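Local coordinates for epoxide hydrolase (Aspergillus niger, PDB 3G02), which probably hydrolyses epoxides to diols as an alpha/beta-hydrolase-fold enzyme, here in a variant evolved for enantioselectivity, at residues L364-R368 / A391-V396; S196-R200 / V212-C217. The protein carries 9 engineered substitutions. All blocks are in the same frame, centred on the assembly; numbering follows the deposited sequence.

Contact 1: L364-R368 / A391-V396; sequences LVFFR and AFVEQV
F366 and F392 form the tightly packed part of this contact. F392 CB sits over the face of the F366 ring, 3.9 Å from its centroid and almost on the ring normal, a CH-pi contact. The F392 ring then turns its edge toward the same face in an offset edge-to-face pair, with the planes at 68°. In return, F366 CB meets the edge of the F392 ring, 3.5 Å from F392 CD1. F366 CG lies anti to the backbone N (chi1 179°), which carries the ring out from the strand to the helix. The methyl of A391 reaches the far end of the ring, CB to F366 CE2 at 3.8 Å. R368 lays its guanidinium over the face of F366 away from F392, toward CE2.

The end at V365 is looser and more open to solvent. V365 CG2 lies 3.9 Å from V396 CG1, one methyl against another. The chain of the exposed Q395 runs out beside V365.

Helix 382-396 is thus held on edge strand 362-369 by an interlock of aromatic and aliphatic surfaces. The guanidinium of R368 turns back to its own strand, where NH1 bonds to F367 O.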
ATOM      1  N   LEU A 364     -16.769 -26.751 -17.237  1.00 17.48           N
ATOM      2  CA  LEU A 364     -17.126 -26.943 -15.834  1.00 17.63           C
ATOM      3  C   LEU A 364     -18.046 -28.146 -15.660  1.00 17.73           C
ATOM      4  O   LEU A 364     -19.259 -28.049 -15.862  1.00 18.28           O
ATOM      5  CB  LEU A 364     -17.762 -25.670 -15.255  1.00 17.53           C
ATOM      6  CG  LEU A 364     -18.062 -25.650 -13.752  1.00 17.38           C
ATOM      7  CD1 LEU A 364     -16.776 -25.585 -12.933  1.00 18.05           C
ATOM      8  CD2 LEU A 364     -18.977 -24.489 -13.408  1.00 17.72           C
ATOM      9  N   VAL A 365     -17.449 -29.273 -15.286  1.00 17.77           N
ATOM     10  CA  VAL A 365     -18.170 -30.541 -15.150  1.00 17.82           C
ATOM     11  C   VAL A 365     -18.449 -30.876 -13.686  1.00 17.75           C
ATOM     12  O   VAL A 365     -19.133 -31.855 -13.378  1.00 17.80           O
ATOM     13  CB  VAL A 365     -17.387 -31.712 -15.805  1.00 17.82           C
ATOM     14  CG1 VAL A 365     -17.282 -31.512 -17.317  1.00 18.21           C
ATOM     15  CG2 VAL A 365     -16.001 -31.867 -15.183  1.00 18.31           C
ATOM     16  N   PHE A 366     -17.916 -30.052 -12.788  1.00 17.49           N
ATOM     17  CA  PHE A 366     -17.976 -30.316 -11.356  1.00 17.44           C
ATOM     18  C   PHE A 366     -18.067 -28.990 -10.612  1.00 17.42           C
ATOM     19  O   PHE A 366     -17.226 -28.110 -10.795  1.00 17.38           O
ATOM     20  CB  PHE A 366     -16.731 -31.102 -10.936  1.00 17.29           C
ATOM     21  CG  PHE A 366     -16.659 -31.428  -9.468  1.00 17.52           C
ATOM     22  CD1 PHE A 366     -16.120 -30.516  -8.560  1.00 17.35           C
ATOM     23  CD2 PHE A 366     -17.082 -32.667  -8.998  1.00 17.30           C
ATOM     24  CE1 PHE A 366     -16.034 -30.822  -7.209  1.00 17.47           C
ATOM     25  CE2 PHE A 366     -16.999 -32.982  -7.645  1.00 17.65           C
ATOM     26  CZ  PHE A 366     -16.473 -32.060  -6.751  1.00 17.38           C
ATOM     27  N   PHE A 367     -19.102 -28.851  -9.790  1.00 17.36           N
ATOM     28  CA  PHE A 367     -19.286 -27.658  -8.973  1.00 17.64           C
ATOM     29  C   PHE A 367     -19.837 -28.049  -7.614  1.00 18.02           C
ATOM     30  O   PHE A 367     -20.768 -28.851  -7.518  1.00 18.22           O
ATOM     31  CB  PHE A 367     -20.229 -26.664  -9.661  1.00 17.71           C
ATOM     32  CG  PHE A 367     -20.358 -25.346  -8.943  1.00 17.62           C
ATOM     33  CD1 PHE A 367     -19.492 -24.294  -9.229  1.00 17.88           C
ATOM     34  CD2 PHE A 367     -21.347 -25.154  -7.982  1.00 17.87           C
ATOM     35  CE1 PHE A 367     -19.606 -23.073  -8.565  1.00 18.03           C
ATOM     36  CE2 PHE A 367     -21.469 -23.936  -7.315  1.00 18.70           C
ATOM     37  CZ  PHE A 367     -20.598 -22.895  -7.609  1.00 17.81           C
ATOM     38  N   ARG A 368     -19.249 -27.485  -6.564  1.00 18.03           N
ATOM     39  CA  ARG A 368     -19.741 -27.687  -5.205  1.00 18.47           C
ATOM     40  C   ARG A 368     -19.816 -26.357  -4.473  1.00 18.50           C
ATOM     41  O   ARG A 368     -18.839 -25.601  -4.446  1.00 18.33           O
ATOM     42  CB  ARG A 368     -18.842 -28.650  -4.421  1.00 18.64           C
ATOM     43  CG  ARG A 368     -18.761 -30.069  -4.972  1.00 20.22           C
ATOM     44  CD  ARG A 368     -19.931 -30.942  -4.533  1.00 22.27           C
ATOM     45  NE  ARG A 368     -19.774 -32.332  -4.969  1.00 23.20           N
ATOM     46  CZ  ARG A 368     -20.140 -32.801  -6.162  1.00 24.33           C
ATOM     47  NH1 ARG A 368     -20.691 -32.000  -7.067  1.00 24.57           N
ATOM     48  NH2 ARG A 368     -19.952 -34.081  -6.454  1.00 24.91           N
ATOM     49  N   ALA A 391     -13.699 -36.230  -4.876  1.00 14.06           N
ATOM     50  CA  ALA A 391     -14.865 -36.468  -5.732  1.00 14.52           C
ATOM     51  C   ALA A 391     -14.603 -36.045  -7.176  1.00 15.03           C
ATOM     52  O   ALA A 391     -15.011 -36.736  -8.117  1.00 15.03           O
ATOM     53  CB  ALA A 391     -16.090 -35.762  -5.174  1.00 14.48           C
ATOM     54  N   PHE A 392     -13.910 -34.920  -7.349  1.00 15.00           N
ATOM     55  CA  PHE A 392     -13.575 -34.409  -8.678  1.00 15.42           C
ATOM     56  C   PHE A 392     -12.669 -35.380  -9.438  1.00 15.94           C
ATOM     57  O   PHE A 392     -12.926 -35.683 -10.606  1.00 16.11           O
ATOM     58  CB  PHE A 392     -12.925 -33.023  -8.568  1.00 14.99           C
ATOM     59  CG  PHE A 392     -12.419 -32.474  -9.879  1.00 14.52           C
ATOM     60  CD1 PHE A 392     -13.306 -32.022 -10.853  1.00 14.49           C
ATOM     61  CD2 PHE A 392     -11.051 -32.401 -10.133  1.00 14.04           C
ATOM     62  CE1 PHE A 392     -12.836 -31.512 -12.064  1.00 14.41           C
ATOM     63  CE2 PHE A 392     -10.574 -31.897 -11.337  1.00 14.57           C
ATOM     64  CZ  PHE A 392     -11.468 -31.449 -12.303  1.00 14.32           C
ATOM     65  N   VAL A 393     -11.624 -35.868  -8.771  1.00 16.74           N
ATOM     66  CA  VAL A 393     -10.681 -36.811  -9.376  1.00 17.72           C
ATOM     67  C   VAL A 393     -11.397 -38.108  -9.759  1.00 18.45           C
ATOM     68  O   VAL A 393     -11.217 -38.618 -10.865  1.00 18.59           O
ATOM     69  CB  VAL A 393      -9.475 -37.114  -8.447  1.00 17.62           C
ATOM     70  CG1 VAL A 393      -8.547 -38.138  -9.087  1.00 17.59           C
ATOM     71  CG2 VAL A 393      -8.703 -35.836  -8.119  1.00 17.80           C
ATOM     72  N   GLU A 394     -12.218 -38.622  -8.844  1.00 19.31           N
ATOM     73  CA  GLU A 394     -12.997 -39.838  -9.095  1.00 20.47           C
ATOM     74  C   GLU A 394     -13.892 -39.700 -10.325  1.00 20.41           C
ATOM     75  O   GLU A 394     -14.046 -40.651 -11.096  1.00 20.83           O
ATOM     76  CB  GLU A 394     -13.828 -40.215  -7.865  1.00 20.32           C
ATOM     77  CG  GLU A 394     -13.005 -40.794  -6.721  1.00 21.76           C
ATOM     78  CD  GLU A 394     -13.811 -41.014  -5.450  1.00 21.98           C
ATOM     79  OE1 GLU A 394     -15.004 -40.635  -5.410  1.00 24.68           O
ATOM     80  OE2 GLU A 394     -13.246 -41.564  -4.480  1.00 24.59           O
ATOM     81  N   GLN A 395     -14.464 -38.513 -10.510  1.00 20.48           N
ATOM     82  CA  GLN A 395     -15.348 -38.238 -11.639  1.00 20.56           C
ATOM     83  C   GLN A 395     -14.612 -38.170 -12.978  1.00 20.81           C
ATOM     84  O   GLN A 395     -15.091 -38.719 -13.975  1.00 20.72           O
ATOM     85  CB  GLN A 395     -16.140 -36.944 -11.404  1.00 20.59           C
ATOM     86  CG  GLN A 395     -17.140 -36.614 -12.511  1.00 20.47           C
ATOM     87  CD  GLN A 395     -17.838 -35.282 -12.320  1.00 20.56           C
ATOM     88  OE1 GLN A 395     -17.930 -34.483 -13.253  1.00 21.91           O
ATOM     89  NE2 GLN A 395     -18.343 -35.038 -11.115  1.00 19.85           N
ATOM     90  N   VAL A 396     -13.452 -37.512 -13.000  1.00 20.83           N
ATOM     91  CA  VAL A 396     -12.825 -37.121 -14.271  1.00 21.09           C
ATOM     92  C   VAL A 396     -11.586 -37.915 -14.719  1.00 21.55           C
ATOM     93  O   VAL A 396     -11.219 -37.863 -15.893  1.00 21.75           O
ATOM     94  CB  VAL A 396     -12.514 -35.586 -14.329  1.00 20.99           C
ATOM     95  CG1 VAL A 396     -13.733 -34.759 -13.928  1.00 20.68           C
ATOM     96  CG2 VAL A 396     -11.304 -35.225 -13.463  1.00 20.28           C
TER

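Contact 2: S196-R200 / V212-C217; sequences SFVGR and VHLNFC. Engineered in segment 212-217: F216 (natural residue Leu). With FMT (formic acid), chain D.
S196 OG, in the conformer given here, donates a hydrogen bond to F216 O, 2.9 Å away. A second deposited conformer makes this bond less certain. The donor is tilted 30° from the carbonyl plane. S196 OG lies anti to its own carbonyl carbon (chi1 -79°), which directs it across to the loop after the strand. A weak bond also runs from OG to G191 O. OG touches F216 CB at 3.5 Å, at the edge of the ring and near its plane. F216 is an engineered residue, Leu in the natural sequence. Beside this bond, L214 CD2 packs against S196 CA at 3.7 Å. One helical turn on, the bare CA of G199 faces L214 CD2 and V212 CG1. V212 CG2 rests 3.6 Å from G199 O.

R200 makes the second polar site. Its chain bends at chi3 (-68°), and its NE gives a 2.7 Å hydrogen bond to O2 of a formic acid, probably from the crystallisation liquor. A weak bond from R200 NH2 goes to the same oxygen. C217 SG lies 4.0 Å from R200 NH2, and C217 CA is 3.5 Å from O1 of the formic acid. R200 NH1 bonds to T361 O and L335 O, which hold the guanidinium in place. The backbone N of N218 also bonds to the formic acid.

Further out, the F216 ring meets the ring of H375 at a steep angle and lies near D193. These are the predicted proton donor and nucleophile, so the loop probably borders the active site. L214 touches the probable nucleophile elbow between strand 187-191 and helix 194-205.

The contact packs helix 194-205 on strand 209-214 within a beta-alpha-beta unit. L214 also reaches strand 340-345 on one flank, while H213 turns to helix 382-396.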
ATOM      1  N   SER A 196      -4.611 -20.445  -8.566  0.50  9.86           N
ATOM      2  CA  SER A 196      -5.709 -20.696  -9.505  0.50  9.78           C
ATOM      3  C   SER A 196      -5.324 -20.260 -10.906  0.50 10.22           C
ATOM      4  O   SER A 196      -5.535 -20.999 -11.870  0.50 10.09           O
ATOM      5  CB  SER A 196      -6.992 -19.980  -9.080  0.50  9.90           C
ATOM      6  OG  SER A 196      -7.653 -20.675  -8.042  0.50  8.79           O
ATOM      7  N   PHE A 197      -4.749 -19.063 -11.016  1.00 10.47           N
ATOM      8  CA  PHE A 197      -4.369 -18.543 -12.324  1.00 11.02           C
ATOM      9  C   PHE A 197      -3.235 -19.366 -12.923  1.00 11.09           C
ATOM     10  O   PHE A 197      -3.256 -19.659 -14.115  1.00 10.99           O
ATOM     11  CB  PHE A 197      -4.038 -17.046 -12.319  1.00 11.70           C
ATOM     12  CG  PHE A 197      -4.094 -16.431 -13.693  1.00 13.46           C
ATOM     13  CD1 PHE A 197      -5.283 -15.892 -14.179  1.00 15.29           C
ATOM     14  CD2 PHE A 197      -2.975 -16.445 -14.522  1.00 14.15           C
ATOM     15  CE1 PHE A 197      -5.347 -15.347 -15.462  1.00 16.92           C
ATOM     16  CE2 PHE A 197      -3.026 -15.897 -15.808  1.00 15.59           C
ATOM     17  CZ  PHE A 197      -4.213 -15.350 -16.274  1.00 15.37           C
ATOM     18  N   VAL A 198      -2.265 -19.752 -12.095  1.00 10.78           N
ATOM     19  CA  VAL A 198      -1.231 -20.700 -12.521  1.00 10.92           C
ATOM     20  C   VAL A 198      -1.893 -21.996 -13.001  1.00 11.15           C
ATOM     21  O   VAL A 198      -1.561 -22.505 -14.078  1.00 11.35           O
ATOM     22  CB  VAL A 198      -0.202 -20.970 -11.402  1.00 10.71           C
ATOM     23  CG1 VAL A 198       0.834 -22.009 -11.836  1.00 10.61           C
ATOM     24  CG2 VAL A 198       0.495 -19.675 -11.007  1.00 11.29           C
ATOM     25  N   GLY A 199      -2.852 -22.500 -12.224  1.00 11.19           N
ATOM     26  CA  GLY A 199      -3.623 -23.686 -12.613  1.00 11.71           C
ATOM     27  C   GLY A 199      -4.380 -23.534 -13.924  1.00 12.16           C
ATOM     28  O   GLY A 199      -4.433 -24.472 -14.727  1.00 12.50           O
ATOM     29  N   ARG A 200      -4.970 -22.362 -14.142  1.00 12.43           N
ATOM     30  CA  ARG A 200      -5.661 -22.065 -15.396  1.00 13.07           C
ATOM     31  C   ARG A 200      -4.700 -22.171 -16.580  1.00 13.45           C
ATOM     32  O   ARG A 200      -5.020 -22.805 -17.588  1.00 13.85           O
ATOM     33  CB  ARG A 200      -6.308 -20.675 -15.353  1.00 13.15           C
ATOM     34  CG  ARG A 200      -7.043 -20.289 -16.641  1.00 13.06           C
ATOM     35  CD  ARG A 200      -7.898 -19.039 -16.477  1.00 13.38           C
ATOM     36  NE  ARG A 200      -9.041 -19.266 -15.591  1.00 13.64           N
ATOM     37  CZ  ARG A 200     -10.221 -19.746 -15.978  1.00 14.35           C
ATOM     38  NH1 ARG A 200     -10.445 -20.056 -17.253  1.00 14.67           N
ATOM     39  NH2 ARG A 200     -11.190 -19.911 -15.085  1.00 14.36           N
ATOM     40  N   VAL A 212      -8.291 -29.579 -14.033  1.00 12.91           N
ATOM     41  CA  VAL A 212      -8.058 -28.483 -13.090  1.00 12.55           C
ATOM     42  C   VAL A 212      -9.242 -28.320 -12.138  1.00 12.16           C
ATOM     43  O   VAL A 212     -10.384 -28.189 -12.573  1.00 12.24           O
ATOM     44  CB  VAL A 212      -7.796 -27.135 -13.824  1.00 12.78           C
ATOM     45  CG1 VAL A 212      -7.496 -26.020 -12.830  1.00 13.61           C
ATOM     46  CG2 VAL A 212      -6.636 -27.263 -14.796  1.00 13.02           C
ATOM     47  N   HIS A 213      -8.953 -28.329 -10.836  1.00 11.82           N
ATOM     48  CA  HIS A 213      -9.937 -27.978  -9.820  1.00 11.70           C
ATOM     49  C   HIS A 213      -9.499 -26.688  -9.132  1.00 11.24           C
ATOM     50  O   HIS A 213      -8.354 -26.579  -8.681  1.00 11.25           O
ATOM     51  CB  HIS A 213     -10.103 -29.090  -8.784  1.00 11.70           C
ATOM     52  CG  HIS A 213     -11.027 -28.728  -7.664  1.00 12.07           C
ATOM     53  ND1 HIS A 213     -10.616 -27.999  -6.566  1.00 13.14           N
ATOM     54  CD2 HIS A 213     -12.342 -28.984  -7.473  1.00 12.20           C
ATOM     55  CE1 HIS A 213     -11.639 -27.822  -5.750  1.00 12.91           C
ATOM     56  NE2 HIS A 213     -12.699 -28.410  -6.277  1.00 12.94           N
ATOM     57  N   LEU A 214     -10.417 -25.726  -9.056  1.00 11.07           N
ATOM     58  CA  LEU A 214     -10.148 -24.432  -8.420  1.00 10.84           C
ATOM     59  C   LEU A 214     -11.124 -24.136  -7.291  1.00 10.86           C
ATOM     60  O   LEU A 214     -12.275 -24.567  -7.324  1.00 10.85           O
ATOM     61  CB  LEU A 214     -10.231 -23.299  -9.447  1.00 11.11           C
ATOM     62  CG  LEU A 214      -9.401 -23.382 -10.730  1.00 11.10           C
ATOM     63  CD1 LEU A 214      -9.653 -22.138 -11.578  1.00 12.79           C
ATOM     64  CD2 LEU A 214      -7.919 -23.545 -10.432  1.00 12.23           C
ATOM     65  N   ASN A 215     -10.662 -23.389  -6.289  1.00 10.49           N
ATOM     66  CA  ASN A 215     -11.570 -22.822  -5.287  1.00 10.54           C
ATOM     67  C   ASN A 215     -11.557 -21.291  -5.300  1.00 10.75           C
ATOM     68  O   ASN A 215     -11.979 -20.645  -4.336  1.00 10.71           O
ATOM     69  CB  ASN A 215     -11.296 -23.374  -3.881  1.00 10.46           C
ATOM     70  CG  ASN A 215      -9.909 -23.034  -3.374  1.00 10.79           C
ATOM     71  OD1 ASN A 215      -9.727 -22.076  -2.622  1.00 13.04           O
ATOM     72  ND2 ASN A 215      -8.926 -23.817  -3.781  1.00 10.41           N
ATOM     73  N   PHE A 216     -11.086 -20.725  -6.409  1.00 10.91           N
ATOM     74  CA  PHE A 216     -10.975 -19.283  -6.571  1.00 11.48           C
ATOM     75  C   PHE A 216     -10.942 -18.958  -8.053  1.00 12.13           C
ATOM     76  O   PHE A 216     -10.244 -19.626  -8.815  1.00 11.77           O
ATOM     77  CB  PHE A 216      -9.681 -18.800  -5.903  1.00 11.51           C
ATOM     78  CG  PHE A 216      -9.525 -17.303  -5.868  1.00 11.49           C
ATOM     79  CD1 PHE A 216      -9.990 -16.570  -4.777  1.00 11.45           C
ATOM     80  CD2 PHE A 216      -8.887 -16.630  -6.906  1.00 11.09           C
ATOM     81  CE1 PHE A 216      -9.836 -15.182  -4.735  1.00 11.67           C
ATOM     82  CE2 PHE A 216      -8.738 -15.244  -6.872  1.00 11.42           C
ATOM     83  CZ  PHE A 216      -9.207 -14.523  -5.781  1.00 11.54           C
ATOM     84  N   CYS A 217     -11.699 -17.942  -8.457  1.00 13.68           N
ATOM     85  CA  CYS A 217     -11.649 -17.440  -9.829  1.00 14.76           C
ATOM     86  C   CYS A 217     -11.611 -15.919  -9.828  1.00 15.32           C
ATOM     87  O   CYS A 217     -12.471 -15.273  -9.237  1.00 15.38           O
ATOM     88  CB  CYS A 217     -12.836 -17.949 -10.655  1.00 14.58           C
ATOM     89  SG  CYS A 217     -12.770 -17.430 -12.401  1.00 16.21           S
TER
HETATM   90  C   FMT D 409      -8.393 -18.069 -12.207  1.00 18.33           C
HETATM   91  O1  FMT D 409      -8.479 -17.208 -11.331  1.00 17.69           O
HETATM   92  O2  FMT D 409      -9.279 -18.292 -13.034  1.00 18.49           O

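Overall arrangement
Both contacts pack a helix on the same mixed sheet, nearly antiparallel to its strand. Contact 2 is fully buried and uses the inner strand 209-214. Contact 1 is partly buried and uses 362-369, an outermost strand within the chain. Strand 340-345 lies between the two. V212 and L214 face helix 194-205, while H213 between them faces helix 382-396. The helices therefore lie on opposite faces of the sheet, and the contacts meet through strand 209-214: F392 CZ comes 3.4 Å from V212 O, and the F366 ring packs on H213. Contact 1 is aromatic and apolar, away from the annotated sites. Contact 2 adds a serine hydrogen bond and a buried arginine, close to the predicted catalytic residues.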